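Local coordinates for niemann-Pick type C2 protein (Camponotus japonicus, PDB 3WEB) that binds oleic acid inside an immunoglobulin-like beta-sandwich and probably carries lipid-like semiochemicals in the chemical communication of worker ants, at residues 16-21 with 26-31; 79-84 with 89-94. All blocks are in the same frame, centred on the assembly; numbering follows the deposited sequence.

Contact 1: 16-21 with 26-31; sequences IIISSC and EKCSII
Cys-21 and Cys-28 reach each other from unlike rotamers: SG of Cys-21 stands between its own backbone N and carbonyl carbon (chi1 74°), whereas SG of Cys-28 extends anti to its N (chi1 178°). The two SG atoms are 2.1 Å apart in a disulfide whose chi3 of -88° is close to the unstrained right angle. A type I turn from Ile-18 to Cys-21, closed by Cys-21 N to Ile-18 O, swings the chain off strand 11-18 and presents this cysteine to strand 28-30. Within the turn, Ser-20 gives its hydroxyl proton to the backbone: OG lies 2.6 Å from Ser-29 O, in the carbonyl plane. With an alanine here, Ser-29 O would probably lose this donor and the turn would be joined to strand 28-30 mainly through the disulfide. On the inner side, CD1 of Ile-18 rests 3.8 Å from SG of Cys-28, while its other branch, CG2, meets CD1 of Ile-30 at 4.1 Å, the two side chains crossing obliquely. Both isoleucines touch the bound oleic acid, and Phe-127 of strand 121-131 packs on Ile-18 and Cys-28. The chemistry is thus divided: one covalent and one polar link fasten the turn to the strand, and the hydrocarbon beneath them offers the lipid an apolar wall.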
loop_
_atom_site.group_PDB
_atom_site.type_symbol
_atom_site.label_atom_id
_atom_site.label_comp_id
_atom_site.label_asym_id
_atom_site.label_seq_id
_atom_site.Cartn_x
_atom_site.Cartn_y
_atom_site.Cartn_z
ATOM N N ILE A 16 4.393 0.610 8.107
ATOM C CA ILE A 16 4.186 -0.368 7.042
ATOM C C ILE A 16 5.057 -1.577 7.339
ATOM O O ILE A 16 6.234 -1.418 7.651
ATOM C CB ILE A 16 4.590 0.189 5.658
ATOM C CG1 ILE A 16 4.035 1.606 5.435
ATOM C CG2 ILE A 16 4.188 -0.770 4.539
ATOM C CD1 ILE A 16 2.525 1.702 5.332
ATOM N N ILE A 17 4.477 -2.775 7.263
ATOM C CA ILE A 17 5.241 -4.012 7.403
ATOM C C ILE A 17 5.004 -4.880 6.178
ATOM O O ILE A 17 3.862 -5.157 5.820
ATOM C CB ILE A 17 4.862 -4.811 8.670
ATOM C CG1 ILE A 17 5.015 -3.946 9.921
ATOM C CG2 ILE A 17 5.687 -6.090 8.782
ATOM C CD1 ILE A 17 4.345 -4.525 11.156
ATOM N N ILE A 18 6.091 -5.289 5.535
ATOM C CA ILE A 18 6.024 -6.230 4.423
ATOM C C ILE A 18 6.830 -7.452 4.844
ATOM O O ILE A 18 8.009 -7.333 5.169
ATOM C CB ILE A 18 6.560 -5.629 3.110
ATOM C CG1 ILE A 18 5.746 -4.382 2.724
ATOM C CG2 ILE A 18 6.492 -6.668 1.991
ATOM C CD1 ILE A 18 6.257 -3.655 1.494
ATOM N N SER A 19 6.185 -8.614 4.826
ATOM C CA SER A 19 6.741 -9.847 5.408
ATOM C C SER A 19 8.083 -10.269 4.831
ATOM O O SER A 19 8.894 -10.863 5.536
ATOM C CB SER A 19 5.744 -11.005 5.280
ATOM O OG SER A 19 5.486 -11.301 3.920
ATOM N N SER A 20 8.321 -9.951 3.560
ATOM C CA SER A 20 9.516 -10.424 2.866
ATOM C C SER A 20 10.730 -9.508 3.034
ATOM O O SER A 20 11.833 -9.859 2.610
ATOM C CB SER A 20 9.210 -10.603 1.376
ATOM O OG SER A 20 8.726 -9.392 0.821
ATOM N N CYS A 21 10.545 -8.337 3.640
ATOM C CA CYS A 21 11.651 -7.397 3.748
ATOM C C CYS A 21 11.672 -6.626 5.052
ATOM O O CYS A 21 10.670 -6.556 5.760
ATOM C CB CYS A 21 11.643 -6.415 2.573
ATOM S SG CYS A 21 10.354 -5.149 2.645
ATOM N N GLU A 26 18.583 -1.965 1.679
ATOM C CA GLU A 26 18.613 -0.918 0.657
ATOM C C GLU A 26 17.301 -0.839 -0.137
ATOM O O GLU A 26 16.824 0.251 -0.447
ATOM C CB GLU A 26 19.799 -1.114 -0.285
ATOM C CG GLU A 26 20.009 0.035 -1.256
ATOM C CD GLU A 26 21.064 -0.273 -2.294
ATOM O OE1 GLU A 26 21.106 -1.426 -2.779
ATOM O OE2 GLU A 26 21.846 0.640 -2.629
ATOM N N LYS A 27 16.734 -2.002 -0.461
ATOM C CA LYS A 27 15.451 -2.096 -1.160
ATOM C C LYS A 27 14.605 -3.170 -0.487
ATOM O O LYS A 27 15.152 -4.080 0.137
ATOM C CB LYS A 27 15.669 -2.463 -2.634
ATOM C CG LYS A 27 16.431 -1.419 -3.442
ATOM C CD LYS A 27 16.657 -1.866 -4.881
ATOM C CE LYS A 27 17.688 -0.994 -5.582
ATOM N NZ LYS A 27 17.303 0.448 -5.592
ATOM N N CYS A 28 13.283 -3.066 -0.588
ATOM C CA CYS A 28 12.404 -4.118 -0.067
ATOM C C CYS A 28 12.425 -5.338 -0.982
ATOM O O CYS A 28 11.927 -5.267 -2.103
ATOM C CB CYS A 28 10.965 -3.618 0.095
ATOM S SG CYS A 28 9.811 -4.882 0.680
ATOM N N SER A 29 13.013 -6.440 -0.504
ATOM C CA SER A 29 12.980 -7.720 -1.219
ATOM C C SER A 29 11.555 -8.256 -1.298
ATOM O O SER A 29 10.866 -8.346 -0.285
ATOM C CB SER A 29 13.866 -8.766 -0.524
ATOM O OG SER A 29 15.208 -8.328 -0.425
ATOM N N ILE A 30 11.127 -8.589 -2.514
ATOM C CA ILE A 30 9.842 -9.228 -2.779
ATOM C C ILE A 30 10.170 -10.555 -3.445
ATOM O O ILE A 30 10.693 -10.584 -4.561
ATOM C CB ILE A 30 8.948 -8.350 -3.697
ATOM C CG1 ILE A 30 8.687 -6.977 -3.053
ATOM C CG2 ILE A 30 7.656 -9.071 -4.083
ATOM C CD1 ILE A 30 7.732 -6.978 -1.875
ATOM N N ILE A 31 9.894 -11.644 -2.737
ATOM C CA ILE A 31 10.283 -12.979 -3.197
ATOM C C ILE A 31 9.190 -13.562 -4.086
ATOM O O ILE A 31 8.034 -13.657 -3.673
ATOM C CB ILE A 31 10.559 -13.945 -2.017
ATOM C CG1 ILE A 31 11.369 -13.267 -0.892
ATOM C CG2 ILE A 31 11.211 -15.235 -2.511
ATOM C CD1 ILE A 31 12.784 -12.845 -1.250
#

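Contact 2: 79-84 with 89-94; sequences SGVKCP and VEIEYK
Val-81 drives its two methyls against strand 91-94, and this is where the contact is close. CG2 reaches 3.4 Å from Glu-92 O and also lies against CB of Tyr-93, at the edge of the ring and near its plane. CG1, anti to the backbone N (chi1 -178°), points along the strand to CD1 of Ile-91 at 3.9 Å, the two side chains crossing at about a right angle. At the other end Ser-79 sets its CB 3.7 Å from CE1 of Tyr-93, an oblique approach to the ring.

The backbone supplies the polar link: Lys-94 N donates to Ser-79 O over 2.9 Å, and the CA of Ser-79 makes a CA-H...O contact with Lys-94 O at 3.3 Å. The loop is shaped by an ST turn, in which Ser-79 OG accepts from Val-81 N at 3.1 Å; the buried hydroxyl in turn faces two carbonyl acceptors, Ile-73 O and Asp-76 O, which must share its one proton. The loop lies along strand 91-99, an outermost strand of the three-stranded sheet of the sandwich, whose other neighbour is strand 34-44. Inward, Tyr-93 meets Phe-114 edge-to-face, close to the bound oleic acid.

The solvent side is looser. Lys-94 bends at chi3 and chi4, which curls NZ back over Gly-80 to 4.1 Å from its CA, a contact without a hydrogen bond. Gly-80 is itself exposed, and its positive phi (79°) suits a residue without a side chain; a CB here would run into Lys-94 NZ as that chain now lies.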
loop_
_atom_site.group_PDB
_atom_site.type_symbol
_atom_site.label_atom_id
_atom_site.label_comp_id
_atom_site.label_asym_id
_atom_site.label_seq_id
_atom_site.Cartn_x
_atom_site.Cartn_y
_atom_site.Cartn_z
ATOM N N SER A 79 -9.450 -7.715 4.484
ATOM C CA SER A 79 -8.632 -6.515 4.710
ATOM C C SER A 79 -8.481 -6.135 6.187
ATOM O O SER A 79 -7.532 -5.451 6.564
ATOM C CB SER A 79 -9.201 -5.320 3.950
ATOM O OG SER A 79 -10.352 -4.835 4.621
ATOM N N GLY A 80 -9.440 -6.545 7.006
ATOM C CA GLY A 80 -9.454 -6.172 8.418
ATOM C C GLY A 80 -9.973 -4.766 8.671
ATOM O O GLY A 80 -9.965 -4.292 9.818
ATOM N N VAL A 81 -10.414 -4.100 7.604
ATOM C CA VAL A 81 -10.892 -2.721 7.682
ATOM C C VAL A 81 -12.372 -2.654 7.311
ATOM O O VAL A 81 -12.771 -3.092 6.232
ATOM C CB VAL A 81 -10.097 -1.779 6.747
ATOM C CG1 VAL A 81 -10.587 -0.340 6.886
ATOM C CG2 VAL A 81 -8.616 -1.842 7.050
ATOM N N LYS A 82 -13.178 -2.098 8.207
ATOM C CA LYS A 82 -14.601 -1.908 7.937
ATOM C C LYS A 82 -14.939 -0.425 7.895
ATOM O O LYS A 82 -14.641 0.320 8.826
ATOM C CB LYS A 82 -15.471 -2.611 8.983
ATOM C CG LYS A 82 -15.402 -4.137 8.988
ATOM C CD LYS A 82 -16.605 -4.710 9.739
ATOM C CE LYS A 82 -16.366 -6.143 10.195
ATOM N NZ LYS A 82 -15.398 -6.197 11.329
ATOM N N CYS A 83 -15.566 -0.006 6.801
ATOM C CA CYS A 83 -16.082 1.350 6.652
ATOM C C CYS A 83 -17.432 1.499 7.378
ATOM O O CYS A 83 -18.136 0.511 7.571
ATOM C CB CYS A 83 -16.255 1.667 5.165
ATOM S SG CYS A 83 -14.757 2.265 4.341
ATOM N N PRO A 84 -17.793 2.729 7.788
ATOM C CA PRO A 84 -17.028 3.971 7.632
ATOM C C PRO A 84 -15.846 4.068 8.599
ATOM O O PRO A 84 -15.894 3.524 9.707
ATOM C CB PRO A 84 -18.066 5.057 7.926
ATOM C CG PRO A 84 -19.027 4.414 8.863
ATOM C CD PRO A 84 -19.093 2.967 8.455
ATOM N N VAL A 89 -8.922 7.868 14.355
ATOM C CA VAL A 89 -8.743 6.537 14.928
ATOM C C VAL A 89 -7.773 5.757 14.054
ATOM O O VAL A 89 -8.000 5.611 12.851
ATOM C CB VAL A 89 -10.093 5.791 15.067
ATOM C CG1 VAL A 89 -9.887 4.364 15.553
ATOM C CG2 VAL A 89 -11.015 6.529 16.033
ATOM N N GLU A 90 -6.682 5.285 14.654
ATOM C CA GLU A 90 -5.738 4.448 13.921
ATOM C C GLU A 90 -6.294 3.052 13.742
ATOM O O GLU A 90 -6.819 2.456 14.682
ATOM C CB GLU A 90 -4.376 4.381 14.608
ATOM C CG GLU A 90 -3.318 3.743 13.710
ATOM C CD GLU A 90 -1.921 3.840 14.276
ATOM O OE1 GLU A 90 -1.726 3.463 15.447
ATOM O OE2 GLU A 90 -1.016 4.288 13.548
ATOM N N ILE A 91 -6.179 2.546 12.517
ATOM C CA ILE A 91 -6.631 1.208 12.154
ATOM C C ILE A 91 -5.550 0.528 11.320
ATOM O O ILE A 91 -4.579 1.169 10.923
ATOM C CB ILE A 91 -7.966 1.248 11.378
ATOM C CG1 ILE A 91 -7.865 2.240 10.207
ATOM C CG2 ILE A 91 -9.103 1.631 12.323
ATOM C CD1 ILE A 91 -9.083 2.277 9.310
ATOM N N GLU A 92 -5.727 -0.766 11.074
ATOM C CA GLU A 92 -4.733 -1.546 10.358
ATOM C C GLU A 92 -5.343 -2.296 9.186
ATOM O O GLU A 92 -6.327 -3.029 9.334
ATOM C CB GLU A 92 -4.043 -2.523 11.303
ATOM C CG GLU A 92 -3.042 -3.421 10.597
ATOM C CD GLU A 92 -2.426 -4.418 11.542
ATOM O OE1 GLU A 92 -3.180 -5.146 12.213
ATOM O OE2 GLU A 92 -1.185 -4.449 11.615
ATOM N N TYR A 93 -4.752 -2.077 8.017
ATOM C CA TYR A 93 -5.048 -2.837 6.815
ATOM C C TYR A 93 -4.109 -4.031 6.679
ATOM O O TYR A 93 -2.912 -3.924 6.970
ATOM C CB TYR A 93 -4.884 -1.933 5.610
ATOM C CG TYR A 93 -4.938 -2.634 4.269
ATOM C CD1 TYR A 93 -6.150 -3.055 3.739
ATOM C CD2 TYR A 93 -3.780 -2.846 3.525
ATOM C CE1 TYR A 93 -6.212 -3.677 2.501
ATOM C CE2 TYR A 93 -3.835 -3.464 2.282
ATOM C CZ TYR A 93 -5.051 -3.879 1.781
ATOM O OH TYR A 93 -5.110 -4.473 0.541
ATOM N N LYS A 94 -4.676 -5.159 6.252
ATOM C CA LYS A 94 -3.926 -6.387 5.979
ATOM C C LYS A 94 -4.250 -6.961 4.599
ATOM O O LYS A 94 -5.406 -6.978 4.169
ATOM C CB LYS A 94 -4.201 -7.435 7.062
ATOM C CG LYS A 94 -3.670 -7.052 8.441
ATOM C CD LYS A 94 -3.727 -8.200 9.441
ATOM C CE LYS A 94 -4.805 -7.990 10.502
ATOM N NZ LYS A 94 -6.203 -8.064 9.981
#

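In the fold
Contact 1 closes before contact 2 opens along the chain, and their centres lie 21 Å apart; the nearest atoms, about 6 Å from each other, do not touch. They share the antiparallel three-stranded sheet: 16-21 leaves the end of strand 11-18 and 89-94 enters strand 91-99, the two outermost strands, with strand 34-44 between them. Contact 1 ties this sheet to strand 28-30, which pairs with 121-131 in the larger sheet, so it bridges the two layers of the sandwich. Contact 2 instead fastens a long loop along the sheet's other border. Contact 1 touches the bound oleic acid, whereas contact 2 approaches it through Tyr-93, consistent with a place at the edge of the lipid pocket.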